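Local structure of cAMP factor (Mobiluncus curtisii, 6JLC) at residues A168-K171 / E172-H176; T75-I78 / V79-L83; D148-I152 / Y153-L157. The protein probably acts as a pore-forming toxin in the haemolytic CAMP reaction, this chain being the C-terminal part of the longer protein. One frame throughout, in Å; residues are numbered along the deposited sequence.

Running from the N terminus, the chain meets contact 2 (75-83) first, then contact 3 (148-157) and last contact 1 (168-176), strictly in series, so none nests in or crosses another. Each is local and closes helical turns, not a long loop. Contact 2 lies midway along helix 68-91, packed among helices 8-31, 41-59, 97-114 and 121-139. Contact 3 starts helix 152-173 after the loop from helix 121-139, and contact 1 ends that same helix against helices 179-197 and 203-222. The centres of contacts 1 and 3 lie about 28 Å apart. Contact 3 touches both helix groups, through Gln97 and His100 on one hand and Cys206 on the other.

Contact 1 (A168-K171 / E172-H176); sequences ARDK and EILTH. With ACT (acetate ion), chain B.
Lys171 O comes obliquely to the His176 imidazole, nearest its CE1 at 4.1 Å, while Thr175 OG1 stands over one face of that ring, offset toward the rim. The other flat group, the Arg169 guanidinium, is occupied round its edge. Asp170 OD2 lies in its plane, and the O atom of an acetate, probably from the crystallisation liquor, takes a hydrogen bond of 3.0 Å from Arg169 NH1. Asp170 adds a salt bridge, OD1 3.0 Å from Arg169 NE, whose individual hydrogen bonds are weak. With CG anti to the backbone N (chi1 165°), the bend at chi3 (56°) turns the guanidinium toward the Asp170 carboxylate.

The backbone here is the C-terminal part of helix 152-173, which widens into a pi-type turn at 169-171. Arg169 O accepts from both Ile173 N (2.9 Å) and Leu174 N (3.0 Å), the second donor lying nearly in line with the carbonyl bond. Two residues on, Lys171 O accepts from Thr175 OG1 over 2.7 Å, the donor standing above the carbonyl plane and not on a lone pair. Tyr217 and Ala220 of helix 203-222 touch the segment, as does Tyr182 of helix 179-197.

Arg169 NH1 also donates to Asn186 OD1, and Arg166 holds the same acetate. Two arginines thus hold an anion in the crystal, and Asp170 probably offsets part of their positive charge.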
loop_
_atom_site.group_PDB
_atom_site.type_symbol
_atom_site.label_atom_id
_atom_site.label_comp_id
_atom_site.label_asym_id
_atom_site.label_seq_id
_atom_site.Cartn_x
_atom_site.Cartn_y
_atom_site.Cartn_z
ATOM N N ALA A 168 3.039 -8.036 -19.730
ATOM C CA ALA A 168 2.564 -9.148 -20.548
ATOM C C ALA A 168 2.807 -8.913 -22.032
ATOM O O ALA A 168 3.050 -9.868 -22.783
ATOM C CB ALA A 168 1.076 -9.395 -20.289
ATOM N N ARG A 169 2.754 -7.658 -22.482
ATOM C CA ARG A 169 2.982 -7.391 -23.900
ATOM C C ARG A 169 4.403 -7.758 -24.308
ATOM O O ARG A 169 4.619 -8.334 -25.379
ATOM C CB ARG A 169 2.705 -5.919 -24.206
ATOM C CG ARG A 169 3.238 -5.455 -25.554
ATOM C CD ARG A 169 3.594 -3.970 -25.520
ATOM N NE ARG A 169 4.545 -3.642 -24.464
ATOM C CZ ARG A 169 4.737 -2.416 -23.982
ATOM N NH1 ARG A 169 4.039 -1.389 -24.454
ATOM N NH2 ARG A 169 5.622 -2.213 -23.017
ATOM N N ASP A 170 5.381 -7.434 -23.460
ATOM C CA ASP A 170 6.779 -7.672 -23.794
ATOM C C ASP A 170 7.135 -9.151 -23.719
ATOM O O ASP A 170 8.065 -9.597 -24.401
ATOM C CB ASP A 170 7.675 -6.869 -22.854
ATOM C CG ASP A 170 7.490 -5.370 -23.004
ATOM O OD1 ASP A 170 7.250 -4.901 -24.143
ATOM O OD2 ASP A 170 7.590 -4.666 -21.973
ATOM N N LYS A 171 6.414 -9.922 -22.903
ATOM C CA LYS A 171 6.701 -11.338 -22.720
ATOM C C LYS A 171 5.927 -12.243 -23.666
ATOM O O LYS A 171 6.378 -13.364 -23.929
ATOM C CB LYS A 171 6.413 -11.755 -21.275
ATOM C CG LYS A 171 7.364 -11.135 -20.269
ATOM C CD LYS A 171 7.425 -11.941 -18.982
ATOM C CE LYS A 171 7.440 -11.021 -17.765
ATOM N NZ LYS A 171 6.369 -11.359 -16.788
ATOM N N GLU A 172 4.792 -11.791 -24.200
ATOM C CA GLU A 172 3.938 -12.649 -25.009
ATOM C C GLU A 172 3.633 -12.122 -26.402
ATOM O O GLU A 172 3.337 -12.926 -27.284
ATOM C CB GLU A 172 2.604 -12.905 -24.290
ATOM C CG GLU A 172 2.743 -13.688 -23.000
ATOM C CD GLU A 172 2.935 -15.172 -23.244
ATOM O OE1 GLU A 172 2.858 -15.604 -24.418
ATOM O OE2 GLU A 172 3.163 -15.904 -22.258
ATOM N N ILE A 173 3.680 -10.813 -26.629
ATOM C CA ILE A 173 3.290 -10.235 -27.917
ATOM C C ILE A 173 4.501 -9.837 -28.739
ATOM O O ILE A 173 4.611 -10.189 -29.913
ATOM C CB ILE A 173 2.349 -9.029 -27.708
ATOM C CG1 ILE A 173 1.209 -9.403 -26.753
ATOM C CG2 ILE A 173 1.818 -8.548 -29.049
ATOM C CD1 ILE A 173 0.349 -10.531 -27.270
ATOM N N LEU A 174 5.407 -9.066 -28.144
ATOM C CA LEU A 174 6.633 -8.718 -28.844
ATOM C C LEU A 174 7.454 -9.963 -29.142
ATOM O O LEU A 174 8.078 -10.065 -30.203
ATOM C CB LEU A 174 7.442 -7.734 -28.009
ATOM C CG LEU A 174 8.785 -7.365 -28.631
ATOM C CD1 LEU A 174 8.633 -6.651 -29.963
ATOM C CD2 LEU A 174 9.507 -6.529 -27.642
ATOM N N THR A 175 7.438 -10.929 -28.219
ATOM C CA THR A 175 8.233 -12.145 -28.376
ATOM C C THR A 175 7.735 -13.005 -29.536
ATOM O O THR A 175 8.545 -13.613 -30.248
ATOM C CB THR A 175 8.222 -12.945 -27.068
ATOM O OG1 THR A 175 6.915 -12.891 -26.481
ATOM C CG2 THR A 175 9.232 -12.380 -26.070
ATOM N N HIS A 176 6.413 -13.063 -29.760
ATOM C CA HIS A 176 5.857 -14.051 -30.676
ATOM C C HIS A 176 4.830 -13.551 -31.687
ATOM O O HIS A 176 4.321 -14.370 -32.458
ATOM C CB HIS A 176 5.214 -15.203 -29.886
ATOM C CG HIS A 176 6.099 -15.778 -28.826
ATOM N ND1 HIS A 176 5.774 -15.749 -27.486
ATOM C CD2 HIS A 176 7.298 -16.403 -28.906
ATOM C CE1 HIS A 176 6.733 -16.329 -26.788
ATOM N NE2 HIS A 176 7.671 -16.733 -27.626
HETATM C C ACT B . 3.011 2.281 -23.542
HETATM O O ACT B . 3.533 1.234 -23.055
HETATM O OXT ACT B . 2.809 3.384 -22.980
HETATM C CH3 ACT B . 2.535 2.213 -25.027
#

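Contact 2 (T75-I78 / V79-L83); sequences THLI and VEIGL
Leu77 and Ile81 meet one turn apart on helix 68-91, a regular alpha-helix within the all-helical bundle of the CAMP factor fold. Their side chains make the apolar contact, Leu77 CG lying 4.2 Å from Ile81 CD1. Ile81 CG1, placed beside its own backbone N by a chi1 of -67°, rests 3.2 Å from Leu77 O, packed against the carbonyl oxygen one turn back. Ala110 of helix 97-114 touches both residues, Leu124 of helix 121-139 presses on Leu77, and Leu44 of helix 41-59 packs on Ile81.

Four successive backbone hydrogen bonds hold the turns together. The one from Gly82 N to Ile78 O is nearly straight, at 170°, and the one from Val79 N to Thr75 O is hardly less so.

The side bearing His76 and Val79 is looser. His76 is exposed, with Ile128 of helix 121-139 against it, and partly exposed Val79 sets CG2 3.4 Å from Thr75 O. Between this side and the core comes Glu80, buried, whose OE2 forms a salt bridge with Arg132. Its chain bends at chi2 (70°), and its other oxygen, OE1, joins the backbone one turn back through a single water that donates to both acceptors, 2.7 Å from Glu80 OE1 and 2.8 Å from His76 O.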
loop_
_atom_site.group_PDB
_atom_site.type_symbol
_atom_site.label_atom_id
_atom_site.label_comp_id
_atom_site.label_asym_id
_atom_site.label_seq_id
_atom_site.Cartn_x
_atom_site.Cartn_y
_atom_site.Cartn_z
ATOM N N THR A 75 6.589 -2.018 18.811
ATOM C CA THR A 75 6.545 -3.150 17.887
ATOM C C THR A 75 5.113 -3.444 17.465
ATOM O O THR A 75 4.816 -3.563 16.271
ATOM C CB THR A 75 7.181 -4.384 18.539
ATOM O OG1 THR A 75 8.579 -4.142 18.763
ATOM C CG2 THR A 75 7.019 -5.609 17.660
ATOM N N HIS A 76 4.207 -3.568 18.441
ATOM C CA HIS A 76 2.809 -3.830 18.115
ATOM C C HIS A 76 2.220 -2.730 17.241
ATOM O O HIS A 76 1.409 -3.013 16.355
ATOM C CB HIS A 76 1.983 -4.001 19.388
ATOM C CG HIS A 76 2.421 -5.170 20.209
ATOM N ND1 HIS A 76 2.494 -5.135 21.588
ATOM C CD2 HIS A 76 2.865 -6.395 19.842
ATOM C CE1 HIS A 76 2.930 -6.300 22.031
ATOM N NE2 HIS A 76 3.171 -7.082 20.990
ATOM N N LEU A 77 2.616 -1.473 17.466
ATOM C CA LEU A 77 2.039 -0.391 16.668
ATOM C C LEU A 77 2.536 -0.431 15.219
ATOM O O LEU A 77 1.754 -0.227 14.280
ATOM C CB LEU A 77 2.332 0.965 17.316
ATOM C CG LEU A 77 1.758 2.214 16.617
ATOM C CD1 LEU A 77 0.253 2.105 16.353
ATOM C CD2 LEU A 77 2.033 3.445 17.491
ATOM N N ILE A 78 3.829 -0.701 15.008
ATOM C CA ILE A 78 4.308 -0.843 13.635
ATOM C C ILE A 78 3.577 -1.977 12.930
ATOM O O ILE A 78 3.153 -1.834 11.775
ATOM C CB ILE A 78 5.837 -1.031 13.611
ATOM C CG1 ILE A 78 6.493 0.287 14.043
ATOM C CG2 ILE A 78 6.305 -1.400 12.207
ATOM C CD1 ILE A 78 7.988 0.333 13.909
ATOM N N VAL A 79 3.376 -3.107 13.620
ATOM C CA VAL A 79 2.648 -4.218 13.010
ATOM C C VAL A 79 1.235 -3.788 12.654
ATOM O O VAL A 79 0.722 -4.102 11.574
ATOM C CB VAL A 79 2.660 -5.439 13.951
ATOM C CG1 VAL A 79 1.640 -6.485 13.511
ATOM C CG2 VAL A 79 4.075 -6.015 14.024
ATOM N N GLU A 80 0.595 -3.033 13.551
ATOM C CA GLU A 80 -0.772 -2.585 13.320
ATOM C C GLU A 80 -0.853 -1.624 12.148
ATOM O O GLU A 80 -1.832 -1.647 11.391
ATOM C CB GLU A 80 -1.322 -1.907 14.576
ATOM C CG GLU A 80 -2.849 -1.785 14.562
ATOM C CD GLU A 80 -3.511 -3.143 14.718
ATOM O OE1 GLU A 80 -2.899 -4.016 15.370
ATOM O OE2 GLU A 80 -4.637 -3.336 14.209
ATOM N N ILE A 81 0.132 -0.733 12.019
ATOM C CA ILE A 81 0.155 0.162 10.869
ATOM C C ILE A 81 0.220 -0.653 9.585
ATOM O O ILE A 81 -0.516 -0.397 8.621
ATOM C CB ILE A 81 1.335 1.141 10.973
ATOM C CG1 ILE A 81 1.131 2.120 12.147
ATOM C CG2 ILE A 81 1.492 1.913 9.668
ATOM C CD1 ILE A 81 2.386 2.863 12.499
ATOM N N GLY A 82 1.096 -1.659 9.553
ATOM C CA GLY A 82 1.150 -2.542 8.394
ATOM C C GLY A 82 -0.184 -3.212 8.101
ATOM O O GLY A 82 -0.659 -3.208 6.962
ATOM N N LEU A 83 -0.804 -3.793 9.136
ATOM C CA LEU A 83 -2.085 -4.467 8.930
ATOM C C LEU A 83 -3.138 -3.504 8.411
ATOM O O LEU A 83 -3.954 -3.866 7.551
ATOM C CB LEU A 83 -2.576 -5.104 10.230
ATOM C CG LEU A 83 -1.750 -6.214 10.855
ATOM C CD1 LEU A 83 -2.301 -6.548 12.249
ATOM C CD2 LEU A 83 -1.754 -7.441 9.936
HETATM O O HOH W 1 -0.672 -4.926 16.596
#

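Contact 3 (D148-I152 / Y153-L157)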
loop_
_atom_site.group_PDB
_atom_site.type_symbol
_atom_site.label_atom_id
_atom_site.label_comp_id
_atom_site.label_asym_id
_atom_site.label_seq_id
_atom_site.Cartn_x
_atom_site.Cartn_y
_atom_site.Cartn_z
ATOM N N ASP A 148 -18.437 9.948 -9.852
ATOM C CA ASP A 148 -17.502 10.728 -9.057
ATOM C C ASP A 148 -16.121 10.746 -9.708
ATOM O O ASP A 148 -15.774 9.890 -10.526
ATOM C CB ASP A 148 -17.369 10.166 -7.642
ATOM C CG ASP A 148 -18.587 10.416 -6.787
ATOM O OD1 ASP A 148 -19.394 11.314 -7.122
ATOM O OD2 ASP A 148 -18.730 9.701 -5.778
ATOM N N THR A 149 -15.327 11.744 -9.335
ATOM C CA THR A 149 -13.944 11.797 -9.788
ATOM C C THR A 149 -13.168 10.640 -9.184
ATOM O O THR A 149 -13.292 10.352 -7.986
ATOM C CB THR A 149 -13.298 13.127 -9.395
ATOM O OG1 THR A 149 -14.077 14.193 -9.937
ATOM C CG2 THR A 149 -11.872 13.228 -9.953
ATOM N N ALA A 150 -12.384 9.957 -10.015
ATOM C CA ALA A 150 -11.600 8.840 -9.515
ATOM C C ALA A 150 -10.637 9.327 -8.442
ATOM O O ALA A 150 -9.992 10.371 -8.597
ATOM C CB ALA A 150 -10.839 8.174 -10.664
ATOM N N THR A 151 -10.592 8.608 -7.323
ATOM C CA THR A 151 -9.568 8.855 -6.325
ATOM C C THR A 151 -8.232 8.313 -6.830
ATOM O O THR A 151 -8.156 7.620 -7.849
ATOM C CB THR A 151 -9.938 8.184 -5.008
ATOM O OG1 THR A 151 -10.028 6.765 -5.229
ATOM C CG2 THR A 151 -11.284 8.712 -4.489
ATOM N N ILE A 152 -7.160 8.621 -6.100
ATOM C CA ILE A 152 -5.869 8.049 -6.480
ATOM C C ILE A 152 -5.880 6.532 -6.319
ATOM O O ILE A 152 -5.127 5.825 -6.996
ATOM C CB ILE A 152 -4.735 8.685 -5.662
ATOM C CG1 ILE A 152 -4.871 8.235 -4.224
ATOM C CG2 ILE A 152 -4.771 10.198 -5.759
ATOM C CD1 ILE A 152 -3.604 7.861 -3.673
ATOM N N TYR A 153 -6.732 6.002 -5.434
ATOM C CA TYR A 153 -6.804 4.552 -5.256
ATOM C C TYR A 153 -7.396 3.873 -6.488
ATOM O O TYR A 153 -6.913 2.816 -6.906
ATOM C CB TYR A 153 -7.599 4.225 -3.988
ATOM C CG TYR A 153 -7.057 5.069 -2.862
ATOM C CD1 TYR A 153 -5.922 4.668 -2.170
ATOM C CD2 TYR A 153 -7.613 6.309 -2.565
ATOM C CE1 TYR A 153 -5.381 5.467 -1.172
ATOM C CE2 TYR A 153 -7.076 7.113 -1.576
ATOM C CZ TYR A 153 -5.964 6.682 -0.879
ATOM O OH TYR A 153 -5.433 7.477 0.117
ATOM N N VAL A 154 -8.416 4.481 -7.095
ATOM C CA VAL A 154 -8.968 3.956 -8.345
ATOM C C VAL A 154 -7.965 4.135 -9.482
ATOM O O VAL A 154 -7.769 3.231 -10.305
ATOM C CB VAL A 154 -10.317 4.637 -8.658
ATOM C CG1 VAL A 154 -10.807 4.262 -10.068
ATOM C CG2 VAL A 154 -11.364 4.237 -7.633
ATOM N N LYS A 155 -7.341 5.313 -9.559
ATOM C CA LYS A 155 -6.287 5.556 -10.544
ATOM C C LYS A 155 -5.145 4.558 -10.408
ATOM O O LYS A 155 -4.539 4.167 -11.414
ATOM C CB LYS A 155 -5.751 6.983 -10.397
ATOM C CG LYS A 155 -6.597 8.053 -11.084
ATOM C CD LYS A 155 -6.563 7.891 -12.599
ATOM C CE LYS A 155 -7.369 8.973 -13.320
ATOM N NZ LYS A 155 -6.643 10.273 -13.288
ATOM N N ASP A 156 -4.828 4.137 -9.177
ATOM C CA ASP A 156 -3.773 3.142 -9.004
ATOM C C ASP A 156 -4.183 1.784 -9.560
ATOM O O ASP A 156 -3.331 1.051 -10.070
ATOM C CB ASP A 156 -3.381 3.040 -7.527
ATOM C CG ASP A 156 -2.651 4.301 -7.023
ATOM O OD1 ASP A 156 -2.049 5.019 -7.850
ATOM O OD2 ASP A 156 -2.683 4.585 -5.802
ATOM N N LEU A 157 -5.472 1.429 -9.486
ATOM C CA LEU A 157 -5.936 0.192 -10.119
ATOM C C LEU A 157 -5.775 0.256 -11.639
ATOM O O LEU A 157 -5.379 -0.728 -12.278
ATOM C CB LEU A 157 -7.395 -0.071 -9.742
ATOM C CG LEU A 157 -7.985 -1.421 -10.166
ATOM C CD1 LEU A 157 -7.266 -2.570 -9.479
ATOM C CD2 LEU A 157 -9.487 -1.476 -9.884
#
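Ile152 lies over one face of the Tyr153 ring in a CH-pi contact, CG1 sitting 3.7 Å from the ring centroid and 14° off its normal. A chi1 of 69°, which sets CG1 between the backbone N and the carbonyl carbon, brings the branch there. At the ring edge, in its plane, comes Thr151 OG1, 3.6 Å from Tyr153 CD2. The ring also stacks with His100, and its hydroxyl is hydrogen-bonded to Asp36. A smaller apolar touch, Ala150 CB against Val154 CG1, is joined by Cys206 of helix 203-222.

The hydrogen bonds start helix 152-173. Thr151 is the N-cap, its OG1 accepting weakly from Val154 N over 3.4 Å, while its carbonyl oxygen takes a nearly straight bond from Lys155 N. Asp156 N donates to Ile152 O over 2.8 Å.

The charged ends differ: Lys155 NZ is held by the carbonyls of Trp196 and Lys198, whereas Asp156 OD2 lies 3.0 Å from Ile152 O, another acceptor, and close to Glu32 OE2. Such crowding of oxygens would tend to raise the proton affinity of the Asp156 carboxylate, an effect the nearby helix start may partly offset.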